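Local coordinates for Oxidored_FMN domain-containing protein ([Pseudomonas] geniculata N1, PDB 6L6J) that oxidises the amine 6-hydroxypseudooxynicotine, probably using its bound flavin mononucleotide and a [4Fe-4S] cluster to carry the electrons, at residues P123-P128 with P134-T139; V169-N174 with D180-R185. All coordinates share one frame; numbering follows the deposited sequence.

Interaction 1. Residues P123-P128 with P134-T139; sequences PTTKYP and PIAART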
# COMPACT_ATOMS: atom_id res chain seq x y z
N PRO A 123 -10.41 -24.65 -13.84
CA PRO A 123 -10.10 -25.89 -14.56
C PRO A 123 -10.77 -27.07 -13.84
O PRO A 123 -11.26 -27.96 -14.53
CB PRO A 123 -8.57 -26.02 -14.49
CG PRO A 123 -8.13 -25.03 -13.41
CD PRO A 123 -9.18 -23.93 -13.46
N THR A 124 -10.80 -27.01 -12.50
CA THR A 124 -11.26 -28.09 -11.58
C THR A 124 -11.89 -27.46 -10.34
O THR A 124 -11.27 -26.51 -9.79
CB THR A 124 -10.10 -29.03 -11.24
OG1 THR A 124 -9.62 -29.51 -12.51
CG2 THR A 124 -10.48 -30.17 -10.32
N THR A 125 -13.05 -27.97 -9.91
CA THR A 125 -13.88 -27.37 -8.82
C THR A 125 -13.06 -27.23 -7.54
O THR A 125 -12.35 -28.17 -7.15
CB THR A 125 -15.15 -28.16 -8.49
OG1 THR A 125 -15.95 -28.20 -9.66
CG2 THR A 125 -16.01 -27.52 -7.42
N LYS A 126 -13.20 -26.08 -6.92
CA LYS A 126 -12.69 -25.79 -5.56
C LYS A 126 -13.41 -24.52 -5.09
O LYS A 126 -13.94 -23.80 -5.96
CB LYS A 126 -11.18 -25.61 -5.61
CG LYS A 126 -10.67 -24.41 -6.41
CD LYS A 126 -9.19 -24.14 -6.25
CE LYS A 126 -8.69 -24.15 -4.81
NZ LYS A 126 -9.22 -23.03 -4.00
N TYR A 127 -13.42 -24.25 -3.78
CA TYR A 127 -13.86 -22.94 -3.24
C TYR A 127 -12.85 -21.90 -3.71
O TYR A 127 -11.70 -22.22 -3.97
CB TYR A 127 -14.02 -23.01 -1.72
CG TYR A 127 -15.09 -23.96 -1.25
CD1 TYR A 127 -16.43 -23.63 -1.34
CD2 TYR A 127 -14.77 -25.18 -0.67
CE1 TYR A 127 -17.44 -24.48 -0.90
CE2 TYR A 127 -15.76 -26.04 -0.22
CZ TYR A 127 -17.09 -25.68 -0.33
OH TYR A 127 -18.06 -26.53 0.10
N PRO A 128 -13.26 -20.64 -3.91
CA PRO A 128 -12.31 -19.57 -4.25
C PRO A 128 -11.09 -19.46 -3.31
O PRO A 128 -11.21 -19.65 -2.15
CB PRO A 128 -13.18 -18.31 -4.11
CG PRO A 128 -14.58 -18.78 -4.38
CD PRO A 128 -14.65 -20.18 -3.83
N PRO A 134 -20.01 -19.15 0.46
CA PRO A 134 -20.48 -20.50 0.15
C PRO A 134 -20.91 -20.57 -1.31
O PRO A 134 -22.10 -20.69 -1.56
CB PRO A 134 -21.65 -20.70 1.13
CG PRO A 134 -22.19 -19.30 1.36
CD PRO A 134 -20.99 -18.39 1.26
N ILE A 135 -19.95 -20.43 -2.23
CA ILE A 135 -20.12 -20.59 -3.70
C ILE A 135 -18.85 -21.23 -4.25
O ILE A 135 -17.75 -20.68 -4.00
CB ILE A 135 -20.46 -19.24 -4.39
CG1 ILE A 135 -20.69 -19.39 -5.89
CG2 ILE A 135 -19.44 -18.16 -4.06
CD1 ILE A 135 -22.04 -19.94 -6.25
N ALA A 136 -18.97 -22.38 -4.90
CA ALA A 136 -17.84 -23.15 -5.48
C ALA A 136 -17.49 -22.58 -6.86
O ALA A 136 -18.41 -22.16 -7.57
CB ALA A 136 -18.19 -24.62 -5.57
N ALA A 137 -16.20 -22.57 -7.19
CA ALA A 137 -15.65 -22.33 -8.54
C ALA A 137 -15.89 -23.59 -9.38
O ALA A 137 -15.28 -24.61 -9.07
CB ALA A 137 -14.19 -21.97 -8.44
N ARG A 138 -16.72 -23.52 -10.42
CA ARG A 138 -17.22 -24.74 -11.14
C ARG A 138 -16.17 -25.21 -12.16
O ARG A 138 -15.52 -24.38 -12.75
CB ARG A 138 -18.61 -24.50 -11.77
CG ARG A 138 -18.59 -23.74 -13.09
CD ARG A 138 -19.97 -23.26 -13.49
NE ARG A 138 -19.95 -22.45 -14.69
CZ ARG A 138 -19.74 -22.92 -15.93
NH1 ARG A 138 -19.55 -24.21 -16.15
NH2 ARG A 138 -19.72 -22.08 -16.95
N THR A 139 -16.02 -26.53 -12.32
CA THR A 139 -15.27 -27.20 -13.42
C THR A 139 -15.89 -26.73 -14.74
O THR A 139 -17.13 -26.79 -14.82
CB THR A 139 -15.34 -28.74 -13.32
OG1 THR A 139 -14.84 -29.19 -12.05
CG2 THR A 139 -14.58 -29.43 -14.43

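Interaction 2. Residues V169-N174 with D180-R185; sequences VYCAHN and DFLDTR. With FMN (flavin mononucleotide), chain B.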
# COMPACT_ATOMS: atom_id res chain seq x y z
N VAL A 169 -3.23 -9.32 -21.26
CA VAL A 169 -3.67 -10.72 -20.99
C VAL A 169 -3.12 -11.06 -19.60
O VAL A 169 -1.89 -11.00 -19.42
CB VAL A 169 -3.18 -11.69 -22.08
CG1 VAL A 169 -3.02 -13.11 -21.57
CG2 VAL A 169 -4.10 -11.68 -23.29
N TYR A 170 -3.99 -11.30 -18.63
CA TYR A 170 -3.59 -11.27 -17.19
C TYR A 170 -3.44 -12.70 -16.68
O TYR A 170 -4.44 -13.46 -16.66
CB TYR A 170 -4.62 -10.52 -16.37
CG TYR A 170 -4.31 -10.43 -14.90
CD1 TYR A 170 -3.14 -9.83 -14.47
CD2 TYR A 170 -5.19 -10.88 -13.94
CE1 TYR A 170 -2.84 -9.70 -13.12
CE2 TYR A 170 -4.91 -10.75 -12.59
CZ TYR A 170 -3.74 -10.16 -12.18
OH TYR A 170 -3.44 -10.03 -10.87
N CYS A 171 -2.23 -13.03 -16.27
CA CYS A 171 -1.89 -14.36 -15.71
C CYS A 171 -0.90 -14.19 -14.56
O CYS A 171 0.27 -14.52 -14.74
CB CYS A 171 -1.32 -15.26 -16.80
SG CYS A 171 -0.98 -16.93 -16.20
N ALA A 172 -1.37 -13.71 -13.41
CA ALA A 172 -0.54 -13.29 -12.26
C ALA A 172 -1.35 -13.29 -10.96
O ALA A 172 -2.52 -13.65 -11.02
CB ALA A 172 0.06 -11.93 -12.53
N HIS A 173 -0.69 -12.97 -9.84
CA HIS A 173 -1.23 -12.76 -8.47
C HIS A 173 -2.05 -13.96 -7.92
O HIS A 173 -2.66 -13.79 -6.83
CB HIS A 173 -2.08 -11.49 -8.46
CG HIS A 173 -1.24 -10.27 -8.64
ND1 HIS A 173 -1.20 -9.58 -9.82
CD2 HIS A 173 -0.39 -9.66 -7.78
CE1 HIS A 173 -0.35 -8.57 -9.68
NE2 HIS A 173 0.16 -8.60 -8.44
N ASN A 174 -2.09 -15.11 -8.62
CA ASN A 174 -3.12 -16.15 -8.37
C ASN A 174 -4.54 -15.52 -8.40
O ASN A 174 -5.44 -16.02 -7.68
CB ASN A 174 -2.86 -16.84 -7.04
CG ASN A 174 -3.72 -18.07 -6.87
OD1 ASN A 174 -4.12 -18.67 -7.88
ND2 ASN A 174 -4.02 -18.44 -5.63
N ASP A 180 -4.58 -20.40 -12.90
CA ASP A 180 -5.29 -21.61 -12.40
C ASP A 180 -5.11 -22.75 -13.41
O ASP A 180 -4.80 -23.87 -12.99
CB ASP A 180 -6.76 -21.33 -12.12
CG ASP A 180 -7.02 -20.37 -10.95
OD1 ASP A 180 -6.07 -20.16 -10.13
OD2 ASP A 180 -8.17 -19.82 -10.88
N PHE A 181 -5.21 -22.49 -14.70
CA PHE A 181 -5.02 -23.55 -15.73
C PHE A 181 -3.55 -23.99 -15.73
O PHE A 181 -3.29 -25.22 -15.73
CB PHE A 181 -5.55 -23.09 -17.08
CG PHE A 181 -6.99 -23.47 -17.33
CD1 PHE A 181 -8.02 -22.76 -16.75
CD2 PHE A 181 -7.30 -24.54 -18.16
CE1 PHE A 181 -9.34 -23.10 -17.01
CE2 PHE A 181 -8.63 -24.89 -18.40
CZ PHE A 181 -9.64 -24.16 -17.82
N LEU A 182 -2.61 -23.06 -15.67
CA LEU A 182 -1.14 -23.34 -15.58
C LEU A 182 -0.77 -24.24 -14.40
O LEU A 182 0.18 -25.03 -14.54
CB LEU A 182 -0.40 -22.02 -15.39
CG LEU A 182 0.30 -21.45 -16.61
CD1 LEU A 182 1.15 -20.27 -16.17
CD2 LEU A 182 1.12 -22.54 -17.30
N ASP A 183 -1.39 -24.01 -13.24
CA ASP A 183 -0.96 -24.52 -11.90
C ASP A 183 -1.43 -25.97 -11.73
O ASP A 183 -2.68 -26.17 -11.68
CB ASP A 183 -1.51 -23.62 -10.79
CG ASP A 183 -0.87 -23.82 -9.43
OD1 ASP A 183 -0.27 -24.90 -9.22
OD2 ASP A 183 -0.96 -22.88 -8.58
N THR A 184 -0.50 -26.93 -11.64
CA THR A 184 -0.81 -28.37 -11.39
C THR A 184 -1.49 -28.56 -10.04
O THR A 184 -2.17 -29.57 -9.90
CB THR A 184 0.42 -29.28 -11.44
OG1 THR A 184 1.43 -28.69 -10.63
CG2 THR A 184 0.92 -29.49 -12.85
N ARG A 185 -1.31 -27.63 -9.10
CA ARG A 185 -2.01 -27.67 -7.80
C ARG A 185 -3.51 -27.38 -7.96
O ARG A 185 -4.27 -27.79 -7.09
CB ARG A 185 -1.39 -26.71 -6.79
CG ARG A 185 -0.50 -27.40 -5.77
CD ARG A 185 0.26 -26.35 -5.00
NE ARG A 185 1.23 -26.78 -4.01
CZ ARG A 185 0.95 -27.44 -2.89
NH1 ARG A 185 1.93 -27.73 -2.04
NH2 ARG A 185 -0.29 -27.82 -2.63
N1 FMN B . -1.50 -5.72 -9.57
C2 FMN B . -2.36 -6.18 -10.53
O2 FMN B . -1.90 -6.91 -11.41
N3 FMN B . -3.66 -5.86 -10.61
C4 FMN B . -4.22 -5.04 -9.70
O4 FMN B . -5.41 -4.75 -9.77
C4A FMN B . -3.37 -4.51 -8.60
N5 FMN B . -3.87 -3.68 -7.65
C5A FMN B . -3.04 -3.17 -6.72
C6 FMN B . -3.54 -2.26 -5.79
C7 FMN B . -2.67 -1.72 -4.85
C7M FMN B . -3.23 -0.81 -3.83
C8 FMN B . -1.25 -2.07 -4.85
C8M FMN B . -0.30 -1.53 -3.81
C9 FMN B . -0.74 -2.96 -5.76
C9A FMN B . -1.58 -3.52 -6.71
N10 FMN B . -1.07 -4.40 -7.68
C10 FMN B . -1.94 -4.89 -8.62
C1' FMN B . 0.37 -4.80 -7.74
C2' FMN B . 1.20 -3.72 -8.42
O2' FMN B . 0.79 -3.69 -9.78
C3' FMN B . 2.67 -3.99 -8.37
O3' FMN B . 2.95 -5.17 -9.11
C4' FMN B . 3.23 -4.14 -6.95
O4' FMN B . 2.68 -3.12 -6.09
C5' FMN B . 4.75 -4.10 -6.95
O5' FMN B . 5.16 -2.84 -7.45
P FMN B . 5.50 -1.62 -6.43
O1P FMN B . 6.69 -2.08 -5.62
O2P FMN B . 5.79 -0.49 -7.37
O3P FMN B . 4.24 -1.42 -5.61

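Interaction 1. Residues P123-P128 with P134-T139
Lys126 and Ala137 face each other as a single antiparallel, hydrogen-bonded bridge that closes a short loop at the outside of the TIM-barrel domain, between the short strands 121-122 and 138-139. Two backbone bonds make the bridge: Ala137 N gives to Lys126 O at 2.9 Å, while the return bond from Lys126 N to Ala137 O, at 3.3 Å, is weak. Ala137 O also takes a CA-H...O contact from Thr125, its CA 3.1 Å away.

Among side chains, Thr125 and Thr139 cross at about a right angle and join their hydroxyls, OG1 to OG1, at 2.8 Å. In Thr125, chi1 of -61° sets OG1 anti to the carbonyl carbon, where it meets Thr139, and leaves the CG2 methyl anti to the backbone N, beside Ala137 O and near the CB of Ala136.

At the other end, Ile135 O lies at the edge of the Tyr127 ring, near its plane, 4.2 Å from CD1. The Lys126 side chain starts away from 134-139, and its NZ bonds to Tyr127 O and to His129 ND1. Arg138 forms a salt bridge with Asp144. Beyond Tyr127, the Pro128 ring sets its CD 3.1 Å from Ile135 O.

Interaction 2. Residues V169-N174 with D180-R185
Cys171 and Leu182 make the one apolar contact between two segments that bury just 114 Å² against each other, SG to CD1 at 4.0 Å; the other side-chain pair to meet is Asn174 with Asp180. Strand 166-171 is the fourth of the eight-stranded TIM barrel, and helix 177-182 follows just past its C-terminal end, where such barrels carry their active sites. The Cys171 sulfur stands anti to the backbone N (chi1 -176°), on a bond directed at the helix; Phe225 of the next barrel strand touches both Cys171 and Leu182.

Nearer the loop, the side chains of Asn174 and Asp180 cross at about a right angle, their amide and carboxylate planes 79° apart. The Asp180 carboxylate is gripped from outside, OD1 by His129 NE2 and OD2 by Ala109 N. At the helix end, Asp183 OD1 accepts from Arg185 N at 2.9 Å, an Asx turn in which the donor stands 44° out of the carboxylate plane.

On the flavin side, Tyr170 OH and His173 ND1 share a hydrogen bond of 2.5 Å, with ND1 in the plane of the tyrosine ring at its edge. His173 NE2 bonds to Asp266. With a partner on each nitrogen, the imidazole would be held in its rotation within the flavin pocket, and Asp266, which also bonds the flavin mononucleotide, links the histidine to the cofactor.

Overall arrangement
From the N terminus, the chain leaves strand 121-122 and enters interaction 1, where 134-139 folds back on 123-128 and closes a loop with five residues between the segments. It then runs through helix 142-162 into barrel strand 166-171, and interaction 2 closes a second short loop between that strand's end and helix 177-182. The two loops neither nest nor cross; the centres of interaction 1 and interaction 2, in series along the chain, are about 15 Å apart. They still touch: the Pro123 ring packs on Asp180 and Phe181, CG lying 3.6 Å from Asp180 O. His129, between the segments of interaction 1, joins the two contacts, linking that loop to helix 177-182 beside the barrel.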